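Local coordinates for ABC transporter periplasmic-binding protein YTFQ (Escherichia coli, PDB 2VK2) that binds alpha- and beta-galactofuranose in the periplasm and delivers the sugar to the ABC transporter complex YtfQRT-YjfF for uptake, at residues 70-73 and 74-77; 52-56 and 57-61. All coordinates share one frame; numbering follows the deposited sequence.

Interaction 1: residues 70-73 and 74-77; sequences TGWE and PVLK
W72 meets V75 and L76 through two different parts of its side chain. The indole edge faces V75: CE3 lies 3.9 Å from CG1 of V75, which sits near the plane of the ring. The two side chains run side by side and point the same way. V75 CG1 takes the tight place between its own backbone N and carbonyl carbon (chi1 79°), and this turns it toward the indole. L76 instead uses the root of the tryptophan, with its CD1 3.8 Å from W72 CB.

These contacts mark the first turn of helix 73-81, in the Rossmann-like domain of a periplasmic sugar-binding protein. P74 costs the helix no bond here, since first-turn amides have no helical carbonyl to bond. Two helical bonds start the helix. L76 N donates to W72 O at 3.0 Å, and K77 N donates to E73 O at 2.9 Å. Both are fairly straight. The aliphatic part of K77 also lies along E73 O, with CG 3.3 Å from that oxygen.

A water links V75 N to G71 O. It accepts from V75 N at 3.0 Å and donates to G71 O at 2.9 Å. E73 N is buried without a partner. The indole NE1 bonds to V68 O, and the ring also packs on Q44 and Q47 of helix 44-57.

Interaction 2: residues 52-56 and 57-61; sequences RSFVA and QGVDA
A Schellman motif closes helix 44-57, with G58 as the first residue to leave the helical path. G58 N lies 3.1 Å from F54 O, a weak bond, and also donates to V55 O at 3.1 Å, from above the carbonyl plane. V59 N makes a straight but long, weak bond to F54 O at 3.4 Å. G58 has a positive phi (79°), a backbone turn that glycine adopts with little strain.

S53 and Q57 meet one turn apart. Q57 N donates to S53 O at 2.9 Å. The Q57 chain runs extended beyond CG and brings NE2 to S53 OG, also at 2.9 Å, with the hydroxyl close to the amide plane. NE2 also makes a weak bond to S53 O at 3.4 Å. S53 OG stands opposite its own backbone N (chi1 180°), facing that amide. With an alanine at S53, NE2 would probably lose its shorter bond, the one to the hydroxyl, and the amide would be freer to turn. The other end of the amide, OE1, bonds to K36.

V59 CG2 packs on F54 CB at 3.9 Å. The F54 ring continues inward to I62 of strand 61-64 and to K36 and A38 of strand 34-39, while V55 touches A79 of helix 73-81.

How the interactions relate
Interaction 2 comes first along the chain: it ends helix 44-57 and leads into strand 61-64. Interaction 1 follows that strand and begins helix 73-81. These are consecutive elements of the alternating alpha/beta domain, and the two helices pack against each other beside its parallel sheet. The centres of the interactions are 15 Å apart, yet they touch where V75 CG2 packs on R52 CG at 3.8 Å. A salt bridge from R52 to E78 also joins the two helices. Interaction 1 lies nearer the sugar, with the W72 side chain about 12 Å from bound galactofuranose. Interaction 2 is remote from the sugar site.

Interaction 1: residues 70-73 and 74-77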
ATOM      1  N   THR A  70     -11.620  10.465   0.597  1.00  8.82           N
ATOM      2  CA  THR A  70     -12.792  11.333   0.679  1.00  9.45           C
ATOM      3  C   THR A  70     -13.965  10.629   1.348  1.00  9.38           C
ATOM      4  O   THR A  70     -14.011   9.401   1.403  1.00  9.67           O
ATOM      5  CB  THR A  70     -13.252  11.740  -0.738  1.00  9.98           C
ATOM      6  OG1 THR A  70     -13.449  10.559  -1.527  1.00 11.58           O
ATOM      7  CG2 THR A  70     -12.214  12.624  -1.409  1.00 10.94           C
ATOM      8  N   GLY A  71     -14.911  11.421   1.848  1.00  9.25           N
ATOM      9  CA  GLY A  71     -16.216  10.919   2.274  1.00  9.21           C
ATOM     10  C   GLY A  71     -16.349  10.357   3.677  1.00  9.10           C
ATOM     11  O   GLY A  71     -17.343   9.693   3.965  1.00  9.71           O
ATOM     12  N   TRP A  72     -15.391  10.638   4.559  1.00  8.89           N
ATOM     13  CA  TRP A  72     -15.395  10.047   5.904  1.00  8.88           C
ATOM     14  C   TRP A  72     -15.981  10.928   7.007  1.00  9.12           C
ATOM     15  O   TRP A  72     -16.226  10.434   8.103  1.00  9.14           O
ATOM     16  CB  TRP A  72     -13.980   9.618   6.297  1.00  8.98           C
ATOM     17  CG  TRP A  72     -13.472   8.525   5.430  1.00  8.78           C
ATOM     18  CD1 TRP A  72     -12.671   8.662   4.339  1.00  8.78           C
ATOM     19  CD2 TRP A  72     -13.765   7.128   5.547  1.00  8.59           C
ATOM     20  NE1 TRP A  72     -12.431   7.436   3.779  1.00  8.65           N
ATOM     21  CE2 TRP A  72     -13.088   6.475   4.499  1.00  8.52           C
ATOM     22  CE3 TRP A  72     -14.524   6.365   6.440  1.00  8.84           C
ATOM     23  CZ2 TRP A  72     -13.147   5.093   4.313  1.00  8.77           C
ATOM     24  CZ3 TRP A  72     -14.578   4.987   6.259  1.00  9.00           C
ATOM     25  CH2 TRP A  72     -13.892   4.368   5.203  1.00  8.90           C
ATOM     26  N   GLU A  73     -16.226  12.207   6.733  1.00  9.44           N
ATOM     27  CA  GLU A  73     -16.636  13.129   7.800  1.00  9.94           C
ATOM     28  C   GLU A  73     -17.895  12.679   8.546  1.00  9.71           C
ATOM     29  O   GLU A  73     -17.883  12.640   9.769  1.00  9.42           O
ATOM     30  CB  GLU A  73     -16.805  14.566   7.288  1.00 10.32           C
ATOM     31  CG  GLU A  73     -15.523  15.214   6.773  1.00 11.39           C
ATOM     32  CD  GLU A  73     -15.290  14.998   5.285  1.00 12.34           C
ATOM     33  OE1 GLU A  73     -15.903  14.075   4.703  1.00 13.19           O
ATOM     34  OE2 GLU A  73     -14.487  15.754   4.699  1.00 13.64           O
ATOM     35  N   PRO A  74     -18.978  12.339   7.822  1.00  9.62           N
ATOM     36  CA  PRO A  74     -20.198  11.955   8.535  1.00  9.67           C
ATOM     37  C   PRO A  74     -20.016  10.805   9.530  1.00  9.37           C
ATOM     38  O   PRO A  74     -20.419  10.928  10.687  1.00  9.37           O
ATOM     39  CB  PRO A  74     -21.158  11.569   7.405  1.00  9.87           C
ATOM     40  CG  PRO A  74     -20.687  12.365   6.240  1.00  9.94           C
ATOM     41  CD  PRO A  74     -19.189  12.340   6.362  1.00  9.82           C
ATOM     42  N   VAL A  75     -19.398   9.706   9.106  1.00  9.07           N
ATOM     43  CA  VAL A  75     -19.258   8.554   9.997  1.00  8.91           C
ATOM     44  C   VAL A  75     -18.252   8.812  11.124  1.00  8.71           C
ATOM     45  O   VAL A  75     -18.435   8.317  12.235  1.00  8.71           O
ATOM     46  CB  VAL A  75     -18.933   7.246   9.227  1.00  8.77           C
ATOM     47  CG1 VAL A  75     -17.451   7.160   8.833  1.00  8.97           C
ATOM     48  CG2 VAL A  75     -19.351   6.043  10.060  1.00  9.58           C
ATOM     49  N   LEU A  76     -17.215   9.604  10.857  1.00  8.51           N
ATOM     50  CA  LEU A  76     -16.255   9.954  11.901  1.00  8.71           C
ATOM     51  C   LEU A  76     -16.887  10.865  12.956  1.00  8.88           C
ATOM     52  O   LEU A  76     -16.554  10.767  14.136  1.00  8.83           O
ATOM     53  CB  LEU A  76     -15.000  10.599  11.309  1.00  8.72           C
ATOM     54  CG  LEU A  76     -14.116   9.656  10.489  1.00  8.97           C
ATOM     55  CD1 LEU A  76     -12.958  10.423   9.882  1.00 10.22           C
ATOM     56  CD2 LEU A  76     -13.603   8.499  11.344  1.00  9.62           C
ATOM     57  N   LYS A  77     -17.800  11.741  12.535  1.00  9.24           N
ATOM     58  CA  LYS A  77     -18.566  12.550  13.485  1.00  9.86           C
ATOM     59  C   LYS A  77     -19.422  11.663  14.384  1.00 10.08           C
ATOM     60  O   LYS A  77     -19.534  11.916  15.580  1.00  9.99           O
ATOM     61  CB  LYS A  77     -19.435  13.578  12.755  1.00 10.07           C
ATOM     62  CG  LYS A  77     -18.639  14.737  12.199  1.00 10.31           C
ATOM     63  CD  LYS A  77     -19.454  15.559  11.223  1.00 11.03           C
ATOM     64  CE  LYS A  77     -18.620  16.678  10.639  1.00 12.22           C
ATOM     65  NZ  LYS A  77     -19.409  17.522   9.711  1.00 14.26           N
TER
HETATM   66  O   HOH W   1     -18.955   9.003   6.254  1.00 10.25           O

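Interaction 2: residues 52-56 and 57-61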
ATOM      1  N   ARG A  52     -20.276   2.038  11.491  1.00  8.55           N
ATOM      2  CA  ARG A  52     -21.546   2.297  12.173  1.00  9.32           C
ATOM      3  C   ARG A  52     -21.960   1.147  13.080  1.00  9.09           C
ATOM      4  O   ARG A  52     -22.459   1.377  14.184  1.00  9.16           O
ATOM      5  CB  ARG A  52     -22.651   2.612  11.165  1.00  9.33           C
ATOM      6  CG  ARG A  52     -22.506   3.997  10.615  1.00 10.46           C
ATOM      7  CD  ARG A  52     -23.566   4.368   9.609  1.00 11.61           C
ATOM      8  NE  ARG A  52     -23.378   5.764   9.214  1.00 13.22           N
ATOM      9  CZ  ARG A  52     -23.728   6.287   8.042  1.00 13.65           C
ATOM     10  NH1 ARG A  52     -24.288   5.545   7.096  1.00 14.23           N
ATOM     11  NH2 ARG A  52     -23.494   7.572   7.809  1.00 14.36           N
ATOM     12  N   SER A  53     -21.743  -0.085  12.630  1.00  8.88           N
ATOM     13  CA  SER A  53     -22.026  -1.252  13.461  1.00  9.15           C
ATOM     14  C   SER A  53     -21.132  -1.276  14.701  1.00  8.71           C
ATOM     15  O   SER A  53     -21.611  -1.533  15.804  1.00  8.67           O
ATOM     16  CB  SER A  53     -21.852  -2.543  12.663  1.00  9.49           C
ATOM     17  OG  SER A  53     -22.125  -3.676  13.466  1.00 11.16           O
ATOM     18  N   PHE A  54     -19.841  -1.006  14.526  1.00  8.03           N
ATOM     19  CA  PHE A  54     -18.918  -0.966  15.660  1.00  8.18           C
ATOM     20  C   PHE A  54     -19.325   0.105  16.672  1.00  8.12           C
ATOM     21  O   PHE A  54     -19.238  -0.117  17.879  1.00  7.79           O
ATOM     22  CB  PHE A  54     -17.477  -0.711  15.200  1.00  8.32           C
ATOM     23  CG  PHE A  54     -16.862  -1.842  14.406  1.00  8.50           C
ATOM     24  CD1 PHE A  54     -17.099  -3.177  14.727  1.00  8.84           C
ATOM     25  CD2 PHE A  54     -16.003  -1.560  13.351  1.00  8.74           C
ATOM     26  CE1 PHE A  54     -16.507  -4.202  13.992  1.00  9.46           C
ATOM     27  CE2 PHE A  54     -15.409  -2.585  12.622  1.00  9.15           C
ATOM     28  CZ  PHE A  54     -15.667  -3.901  12.942  1.00  9.43           C
ATOM     29  N   VAL A  55     -19.764   1.263  16.185  1.00  8.03           N
ATOM     30  CA  VAL A  55     -20.247   2.330  17.062  1.00  8.35           C
ATOM     31  C   VAL A  55     -21.473   1.863  17.846  1.00  8.44           C
ATOM     32  O   VAL A  55     -21.534   2.025  19.063  1.00  8.52           O
ATOM     33  CB  VAL A  55     -20.582   3.619  16.274  1.00  8.28           C
ATOM     34  CG1 VAL A  55     -21.320   4.619  17.162  1.00  8.83           C
ATOM     35  CG2 VAL A  55     -19.312   4.235  15.706  1.00  9.01           C
ATOM     36  N   ALA A  56     -22.434   1.266  17.145  1.00  8.54           N
ATOM     37  CA  ALA A  56     -23.655   0.767  17.777  1.00  8.79           C
ATOM     38  C   ALA A  56     -23.347  -0.281  18.848  1.00  8.86           C
ATOM     39  O   ALA A  56     -23.966  -0.285  19.914  1.00  8.80           O
ATOM     40  CB  ALA A  56     -24.596   0.192  16.727  1.00  9.07           C
ATOM     41  N   GLN A  57     -22.382  -1.154  18.566  1.00  8.86           N
ATOM     42  CA  GLN A  57     -21.975  -2.194  19.513  1.00  9.15           C
ATOM     43  C   GLN A  57     -21.268  -1.652  20.749  1.00  9.04           C
ATOM     44  O   GLN A  57     -21.275  -2.299  21.791  1.00  9.34           O
ATOM     45  CB  GLN A  57     -21.053  -3.198  18.825  1.00  9.03           C
ATOM     46  CG  GLN A  57     -21.731  -4.054  17.790  1.00  9.64           C
ATOM     47  CD  GLN A  57     -20.743  -4.930  17.065  1.00 10.12           C
ATOM     48  OE1 GLN A  57     -20.059  -5.741  17.683  1.00 12.28           O
ATOM     49  NE2 GLN A  57     -20.653  -4.770  15.749  1.00 10.76           N
ATOM     50  N   GLY A  58     -20.647  -0.482  20.639  1.00  9.03           N
ATOM     51  CA  GLY A  58     -19.917   0.101  21.757  1.00  9.08           C
ATOM     52  C   GLY A  58     -18.538  -0.500  21.963  1.00  9.18           C
ATOM     53  O   GLY A  58     -18.118  -0.726  23.097  1.00  9.37           O
ATOM     54  N   VAL A  59     -17.819  -0.750  20.870  1.00  9.05           N
ATOM     55  CA  VAL A  59     -16.417  -1.166  20.964  1.00  9.15           C
ATOM     56  C   VAL A  59     -15.597  -0.046  21.604  1.00  9.06           C
ATOM     57  O   VAL A  59     -16.027   1.106  21.648  1.00  8.93           O
ATOM     58  CB  VAL A  59     -15.814  -1.528  19.581  1.00  9.24           C
ATOM     59  CG1 VAL A  59     -16.598  -2.657  18.931  1.00  9.77           C
ATOM     60  CG2 VAL A  59     -15.752  -0.306  18.669  1.00  9.31           C
ATOM     61  N   ASP A  60     -14.416  -0.391  22.105  1.00  9.01           N
ATOM     62  CA  ASP A  60     -13.559   0.580  22.787  1.00  9.18           C
ATOM     63  C   ASP A  60     -12.801   1.480  21.824  1.00  9.13           C
ATOM     64  O   ASP A  60     -12.427   2.593  22.177  1.00  9.60           O
ATOM     65  CB  ASP A  60     -12.559  -0.135  23.691  1.00  9.44           C
ATOM     66  CG  ASP A  60     -13.234  -0.904  24.793  1.00 10.14           C
ATOM     67  OD1 ASP A  60     -13.728  -0.259  25.739  1.00 12.01           O
ATOM     68  OD2 ASP A  60     -13.294  -2.144  24.707  1.00 10.00           O
ATOM     69  N   ALA A  61     -12.555   0.987  20.618  1.00  8.84           N
ATOM     70  CA  ALA A  61     -11.829   1.755  19.621  1.00  8.73           C
ATOM     71  C   ALA A  61     -12.148   1.198  18.255  1.00  8.32           C
ATOM     72  O   ALA A  61     -12.524   0.034  18.128  1.00  8.04           O
ATOM     73  CB  ALA A  61     -10.335   1.695  19.884  1.00  8.90           C
TER